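Long-range contacts in nucleoporin NUP170 (Chaetomium thermophilum, PDB 5HAX), which probably serves as a structural component of the nuclear pore complex, as a large scaffold nucleoporin with an N-terminal beta-propeller: residues 113-118 with 136-141; 173-178 with 190-195. One frame throughout, in Å; residues are numbered along the deposited sequence.

Overall arrangement
Following the chain from the N terminus, contact 1 comes first: strand 114-120 runs out, the chain returns as strand 133-139, and the pairing of 113-118 with 136-141 closes that loop. The chain then completes this four-stranded sheet with strands 142-151 and 159-170 before crossing to the next one, where contact 2 joins the loop leading into strand 178-181 to the one leaving strand 187-190, closing the hairpin between them. The two loops are in series, neither enclosing nor crossing the other. Their centres are only 11 Å apart, because the sheets are neighbours in the propeller: Val176 CG1 packs on Ala138 CB at 3.6 Å, so the entry to the second sheet rests against the first.

Contact 1: residues 113-118 with 136-141; sequences TITAVA and VVATTS
Val136 and Ala118 are joined by two backbone hydrogen bonds, Val136 N to Ala118 O at 2.9 Å and Ala118 N back to Val136 O. The strands 114-118 and 136-139 run antiparallel from here, at 160° to one another. Val137 faces Val117 in a non-hydrogen-bonded pair. Its CG1, anti to the backbone N (chi1 179°), reaches Ile114 and lies 4.0 Å from both CG1 and CD1 of that residue. Ala138 is where the pairing slips by one residue. Its N binds Ala116 O at 2.9 Å, while its O takes a firm bond from Thr115 N at 2.8 Å and a weak one from Ala116 N at 3.3 Å: a classic beta bulge. The methyls of Ala138 and Ala116 touch on the face shared with Val136 and Ala118, a face against which Ile179 of the next sheet packs. Thr139 turns away from the partner strand, but its CB still lies against Thr113 O. Its OG1 accepts from Ser141 N in an ST turn and also bonds with Glu142, while its carbonyl O accepts from a water that also donates to Thr115 OG1. Thr140 N ends the pairing with a bent bond to Thr113 O (3.0 Å, 137° at the hydrogen), and its CG2 meets Thr115 CG2 at 3.7 Å, the side chains crossing at about a right angle. Backbone bonds thus run the length of the contact, with apolar packing mainly at the regular end; at and beyond the bulge a water bridges the strands, Thr139 OG1 holds the following turn, and Thr115 OG1 bonds to Val176 O at the next sheet's entry.

Contact 2: residues 173-178 with 190-195; sequences GSDVSF and GGESDT
Phe178 and Gly190 stand at the base of a mainly polar loop-to-loop contact, placed where strand 178-181 begins and strand 187-190 ends. Gly190 N binds Phe178 O at 3.1 Å, and Gly190 O accepts twice, from Phe178 N at 3.0 Å and from Ser177 N at 2.9 Å. The Ser177 donor lies in the carbonyl plane, on a lone pair; that of Phe178 is tilted out of it. On one face of the Phe178 ring sits Ser177 CB, over the centre, while Leu230 of the next sheet also touches the side chain. The backbones then come so close that a CB on Gly191 would run into Asp175 O, which the glycine CA approaches at 3.3 Å in a CA-H...O contact. Asp175 ties the two loops together through its side chain. With CG anti to the backbone N (chi1 165°), its carboxylate swings over to the other loop, and OD2 is gripped from two directions: Glu192 N comes in on the anti side at 2.9 Å, and Ser177 OG on the syn side at 2.8 Å. These two donors probably ease the repulsion between Asp175 OD2 and the nearby Glu192 carboxylate. Replacing Asp175 by alanine removes OD2, which would probably leave Glu192 N without its acceptor and Ser177 OG able to turn. Farther out, Asp175 N gives a nearly straight bond to Ser193 OG at 2.9 Å, a water links Asp175 O to Ser193 N, and Ser174 OG donates to the syn lone pair of Asp194 OD1 at 2.8 Å. With successive donors Ser177 N and Phe178 N sharing Gly190 O, the pairing forms a classic beta bulge, at the open end of the first hairpin of a four-stranded antiparallel propeller blade.

Contact 1: residues 113-118 with 136-141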
ATOM      1  N   THR A 113      13.597  28.470  16.588  1.00 50.22           N
ATOM      2  CA  THR A 113      13.172  27.111  16.903  1.00 47.36           C
ATOM      3  C   THR A 113      12.409  26.487  15.740  1.00 48.53           C
ATOM      4  O   THR A 113      11.498  27.100  15.178  1.00 42.66           O
ATOM      5  CB  THR A 113      12.292  27.119  18.155  1.00 52.34           C
ATOM      6  OG1 THR A 113      12.976  27.791  19.220  1.00 49.36           O
ATOM      7  CG2 THR A 113      11.942  25.698  18.588  1.00 49.39           C
ATOM      8  N   ILE A 114      12.778  25.256  15.392  1.00 44.79           N
ATOM      9  CA  ILE A 114      12.067  24.500  14.366  1.00 37.97           C
ATOM     10  C   ILE A 114      10.791  23.931  14.972  1.00 36.78           C
ATOM     11  O   ILE A 114      10.821  23.305  16.037  1.00 36.82           O
ATOM     12  CB  ILE A 114      12.959  23.381  13.801  1.00 46.21           C
ATOM     13  CG1 ILE A 114      14.122  23.983  13.008  1.00 50.49           C
ATOM     14  CG2 ILE A 114      12.151  22.441  12.903  1.00 39.33           C
ATOM     15  CD1 ILE A 114      15.214  22.988  12.675  1.00 48.34           C
ATOM     16  N   THR A 115       9.667  24.132  14.279  1.00 39.61           N
ATOM     17  CA  THR A 115       8.368  23.665  14.743  1.00 41.96           C
ATOM     18  C   THR A 115       7.748  22.595  13.855  1.00 38.39           C
ATOM     19  O   THR A 115       6.807  21.925  14.293  1.00 41.41           O
ATOM     20  CB  THR A 115       7.388  24.845  14.851  1.00 39.34           C
ATOM     21  OG1 THR A 115       7.318  25.534  13.598  1.00 38.28           O
ATOM     22  CG2 THR A 115       7.839  25.817  15.940  1.00 42.75           C
ATOM     23  N   ALA A 116       8.243  22.413  12.635  1.00 38.37           N
ATOM     24  CA  ALA A 116       7.726  21.381  11.747  1.00 41.94           C
ATOM     25  C   ALA A 116       8.736  21.128  10.638  1.00 44.73           C
ATOM     26  O   ALA A 116       9.462  22.036  10.224  1.00 40.25           O
ATOM     27  CB  ALA A 116       6.371  21.780  11.150  1.00 40.56           C
ATOM     28  N   VAL A 117       8.772  19.880  10.172  1.00 43.81           N
ATOM     29  CA  VAL A 117       9.642  19.455   9.080  1.00 47.61           C
ATOM     30  C   VAL A 117       8.881  18.436   8.240  1.00 45.43           C
ATOM     31  O   VAL A 117       8.152  17.598   8.779  1.00 42.47           O
ATOM     32  CB  VAL A 117      10.964  18.848   9.603  1.00 43.95           C
ATOM     33  CG1 VAL A 117      11.839  18.378   8.446  1.00 47.00           C
ATOM     34  CG2 VAL A 117      11.714  19.852  10.468  1.00 41.41           C
ATOM     35  N   ALA A 118       9.056  18.500   6.919  1.00 39.48           N
ATOM     36  CA  ALA A 118       8.377  17.570   6.027  1.00 41.08           C
ATOM     37  C   ALA A 118       9.168  17.407   4.737  1.00 44.30           C
ATOM     38  O   ALA A 118       9.935  18.285   4.335  1.00 41.60           O
ATOM     39  CB  ALA A 118       6.952  18.035   5.711  1.00 43.76           C
ATOM     40  N   VAL A 136      10.955  20.869   3.574  1.00 47.12           N
ATOM     41  CA  VAL A 136      10.334  22.068   4.129  1.00 39.51           C
ATOM     42  C   VAL A 136      10.658  22.115   5.616  1.00 45.47           C
ATOM     43  O   VAL A 136      10.350  21.171   6.353  1.00 44.84           O
ATOM     44  CB  VAL A 136       8.814  22.076   3.900  1.00 45.12           C
ATOM     45  CG1 VAL A 136       8.226  23.415   4.331  1.00 48.06           C
ATOM     46  CG2 VAL A 136       8.483  21.787   2.445  1.00 45.03           C
ATOM     47  N   VAL A 137      11.271  23.212   6.056  1.00 44.90           N
ATOM     48  CA  VAL A 137      11.658  23.408   7.451  1.00 46.54           C
ATOM     49  C   VAL A 137      10.958  24.668   7.942  1.00 50.71           C
ATOM     50  O   VAL A 137      11.254  25.774   7.472  1.00 50.05           O
ATOM     51  CB  VAL A 137      13.178  23.526   7.617  1.00 47.00           C
ATOM     52  CG1 VAL A 137      13.540  23.763   9.078  1.00 42.41           C
ATOM     53  CG2 VAL A 137      13.871  22.277   7.089  1.00 41.90           C
ATOM     54  N   ALA A 138      10.043  24.506   8.896  1.00 47.49           N
ATOM     55  CA  ALA A 138       9.289  25.617   9.464  1.00 40.76           C
ATOM     56  C   ALA A 138       9.830  25.954  10.846  1.00 40.60           C
ATOM     57  O   ALA A 138       9.990  25.065  11.690  1.00 42.80           O
ATOM     58  CB  ALA A 138       7.802  25.274   9.550  1.00 42.52           C
ATOM     59  N   THR A 139      10.110  27.235  11.073  1.00 41.04           N
ATOM     60  CA  THR A 139      10.520  27.746  12.374  1.00 44.49           C
ATOM     61  C   THR A 139       9.476  28.741  12.875  1.00 42.04           C
ATOM     62  O   THR A 139       8.468  29.005  12.215  1.00 45.25           O
ATOM     63  CB  THR A 139      11.899  28.412  12.307  1.00 49.31           C
ATOM     64  OG1 THR A 139      11.798  29.671  11.626  1.00 50.93           O
ATOM     65  CG2 THR A 139      12.905  27.519  11.589  1.00 47.43           C
ATOM     66  N   THR A 140       9.733  29.303  14.057  1.00 44.87           N
ATOM     67  CA  THR A 140       8.845  30.324  14.603  1.00 50.54           C
ATOM     68  C   THR A 140       8.955  31.648  13.860  1.00 52.88           C
ATOM     69  O   THR A 140       8.157  32.553  14.128  1.00 53.87           O
ATOM     70  CB  THR A 140       9.141  30.549  16.087  1.00 50.10           C
ATOM     71  OG1 THR A 140      10.522  30.888  16.261  1.00 47.08           O
ATOM     72  CG2 THR A 140       8.826  29.298  16.894  1.00 49.96           C
ATOM     73  N   SER A 141       9.905  31.775  12.933  1.00 51.33           N
ATOM     74  CA  SER A 141      10.140  33.011  12.198  1.00 54.95           C
ATOM     75  C   SER A 141       9.963  32.882  10.692  1.00 55.63           C
ATOM     76  O   SER A 141       9.632  33.877  10.044  1.00 56.05           O
ATOM     77  CB  SER A 141      11.557  33.531  12.485  1.00 60.00           C
ATOM     78  OG  SER A 141      11.780  34.786  11.867  1.00 77.53           O
TER
HETATM   79  O   HOH W   1       6.015  27.780  13.421  1.00 42.05           O

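Contact 2: residues 173-178 with 190-195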
ATOM      1  N   GLY A 173       2.191  35.418  12.007  1.00 50.16           N
ATOM      2  CA  GLY A 173       1.687  35.221  13.350  1.00 55.99           C
ATOM      3  C   GLY A 173       1.143  33.846  13.650  1.00 54.64           C
ATOM      4  O   GLY A 173       0.897  33.538  14.819  1.00 52.93           O
ATOM      5  N   SER A 174       0.948  33.005  12.636  1.00 46.17           N
ATOM      6  CA  SER A 174       0.330  31.697  12.813  1.00 43.25           C
ATOM      7  C   SER A 174       1.397  30.613  12.916  1.00 46.52           C
ATOM      8  O   SER A 174       2.257  30.490  12.035  1.00 42.74           O
ATOM      9  CB  SER A 174      -0.624  31.389  11.659  1.00 48.51           C
ATOM     10  OG  SER A 174      -1.736  32.268  11.667  1.00 51.06           O
ATOM     11  N   ASP A 175       1.326  29.828  13.988  1.00 39.56           N
ATOM     12  CA  ASP A 175       2.208  28.682  14.171  1.00 42.34           C
ATOM     13  C   ASP A 175       2.078  27.698  13.013  1.00 45.62           C
ATOM     14  O   ASP A 175       1.010  27.547  12.412  1.00 37.36           O
ATOM     15  CB  ASP A 175       1.876  27.983  15.493  1.00 35.32           C
ATOM     16  CG  ASP A 175       2.487  26.600  15.599  1.00 39.96           C
ATOM     17  OD1 ASP A 175       3.671  26.500  15.977  1.00 41.10           O
ATOM     18  OD2 ASP A 175       1.776  25.612  15.316  1.00 39.68           O
ATOM     19  N   VAL A 176       3.185  27.024  12.701  1.00 40.45           N
ATOM     20  CA  VAL A 176       3.224  25.967  11.690  1.00 41.20           C
ATOM     21  C   VAL A 176       3.675  24.687  12.385  1.00 38.72           C
ATOM     22  O   VAL A 176       4.844  24.564  12.777  1.00 36.72           O
ATOM     23  CB  VAL A 176       4.158  26.313  10.522  1.00 46.33           C
ATOM     24  CG1 VAL A 176       4.239  25.145   9.541  1.00 44.08           C
ATOM     25  CG2 VAL A 176       3.682  27.571   9.808  1.00 46.72           C
ATOM     26  N   SER A 177       2.751  23.733  12.529  1.00 40.81           N
ATOM     27  CA  SER A 177       3.042  22.421  13.091  1.00 43.49           C
ATOM     28  C   SER A 177       2.735  21.279  12.136  1.00 36.33           C
ATOM     29  O   SER A 177       3.069  20.131  12.450  1.00 36.54           O
ATOM     30  CB  SER A 177       2.248  22.197  14.389  1.00 40.08           C
ATOM     31  OG  SER A 177       2.723  23.021  15.438  1.00 43.52           O
ATOM     32  N   PHE A 178       2.115  21.555  10.992  1.00 37.83           N
ATOM     33  CA  PHE A 178       1.717  20.523  10.044  1.00 40.08           C
ATOM     34  C   PHE A 178       2.038  21.000   8.637  1.00 40.77           C
ATOM     35  O   PHE A 178       1.638  22.100   8.246  1.00 39.32           O
ATOM     36  CB  PHE A 178       0.223  20.203  10.178  1.00 41.64           C
ATOM     37  CG  PHE A 178      -0.221  19.986  11.598  1.00 37.61           C
ATOM     38  CD1 PHE A 178       0.117  18.823  12.271  1.00 39.56           C
ATOM     39  CD2 PHE A 178      -0.972  20.944  12.260  1.00 38.41           C
ATOM     40  CE1 PHE A 178      -0.284  18.620  13.581  1.00 34.95           C
ATOM     41  CE2 PHE A 178      -1.380  20.748  13.568  1.00 43.66           C
ATOM     42  CZ  PHE A 178      -1.035  19.585  14.230  1.00 39.54           C
ATOM     43  N   GLY A 190      -0.374  24.444   8.269  1.00 38.86           N
ATOM     44  CA  GLY A 190      -1.336  24.685   9.333  1.00 45.56           C
ATOM     45  C   GLY A 190      -0.653  24.496  10.670  1.00 42.84           C
ATOM     46  O   GLY A 190       0.471  23.995  10.747  1.00 40.02           O
ATOM     47  N   GLY A 191      -1.339  24.897  11.733  1.00 32.14           N
ATOM     48  CA  GLY A 191      -0.729  24.819  13.045  1.00 41.68           C
ATOM     49  C   GLY A 191      -1.701  24.985  14.192  1.00 34.81           C
ATOM     50  O   GLY A 191      -2.910  24.801  14.045  1.00 36.62           O
ATOM     51  N   GLU A 192      -1.139  25.343  15.350  1.00 38.94           N
ATOM     52  CA  GLU A 192      -1.855  25.354  16.618  1.00 40.52           C
ATOM     53  C   GLU A 192      -2.255  26.761  17.060  1.00 38.53           C
ATOM     54  O   GLU A 192      -2.593  26.963  18.232  1.00 39.81           O
ATOM     55  CB  GLU A 192      -1.002  24.675  17.691  1.00 42.15           C
ATOM     56  CG  GLU A 192      -0.611  23.244  17.322  1.00 43.66           C
ATOM     57  CD  GLU A 192       0.172  22.541  18.415  1.00 46.78           C
ATOM     58  OE1 GLU A 192       0.928  23.218  19.142  1.00 54.36           O
ATOM     59  OE2 GLU A 192       0.027  21.306  18.544  1.00 48.30           O
ATOM     60  N   SER A 193      -2.227  27.736  16.149  1.00 36.56           N
ATOM     61  CA  SER A 193      -2.694  29.088  16.441  1.00 42.49           C
ATOM     62  C   SER A 193      -4.146  29.301  16.041  1.00 40.64           C
ATOM     63  O   SER A 193      -4.866  30.050  16.711  1.00 38.29           O
ATOM     64  CB  SER A 193      -1.826  30.119  15.715  1.00 41.98           C
ATOM     65  OG  SER A 193      -0.498  30.117  16.203  1.00 35.71           O
ATOM     66  N   ASP A 194      -4.582  28.659  14.967  1.00 40.25           N
ATOM     67  CA  ASP A 194      -5.895  28.881  14.376  1.00 40.99           C
ATOM     68  C   ASP A 194      -6.130  27.745  13.386  1.00 41.33           C
ATOM     69  O   ASP A 194      -5.314  26.827  13.267  1.00 39.91           O
ATOM     70  CB  ASP A 194      -5.978  30.253  13.706  1.00 41.03           C
ATOM     71  CG  ASP A 194      -4.794  30.529  12.801  1.00 44.20           C
ATOM     72  OD1 ASP A 194      -3.995  31.435  13.121  1.00 47.71           O
ATOM     73  OD2 ASP A 194      -4.652  29.831  11.778  1.00 45.99           O
ATOM     74  N   THR A 195      -7.253  27.815  12.674  1.00 37.22           N
ATOM     75  CA  THR A 195      -7.614  26.807  11.687  1.00 40.34           C
ATOM     76  C   THR A 195      -7.277  27.228  10.262  1.00 37.07           C
ATOM     77  O   THR A 195      -7.673  26.539   9.316  1.00 41.47           O
ATOM     78  CB  THR A 195      -9.107  26.477  11.781  1.00 41.89           C
ATOM     79  OG1 THR A 195      -9.883  27.638  11.457  1.00 46.18           O
ATOM     80  CG2 THR A 195      -9.472  25.995  13.176  1.00 45.34           C
TER
HETATM   81  O   HOH W   2      -1.707  27.934  13.024  1.00 41.70           O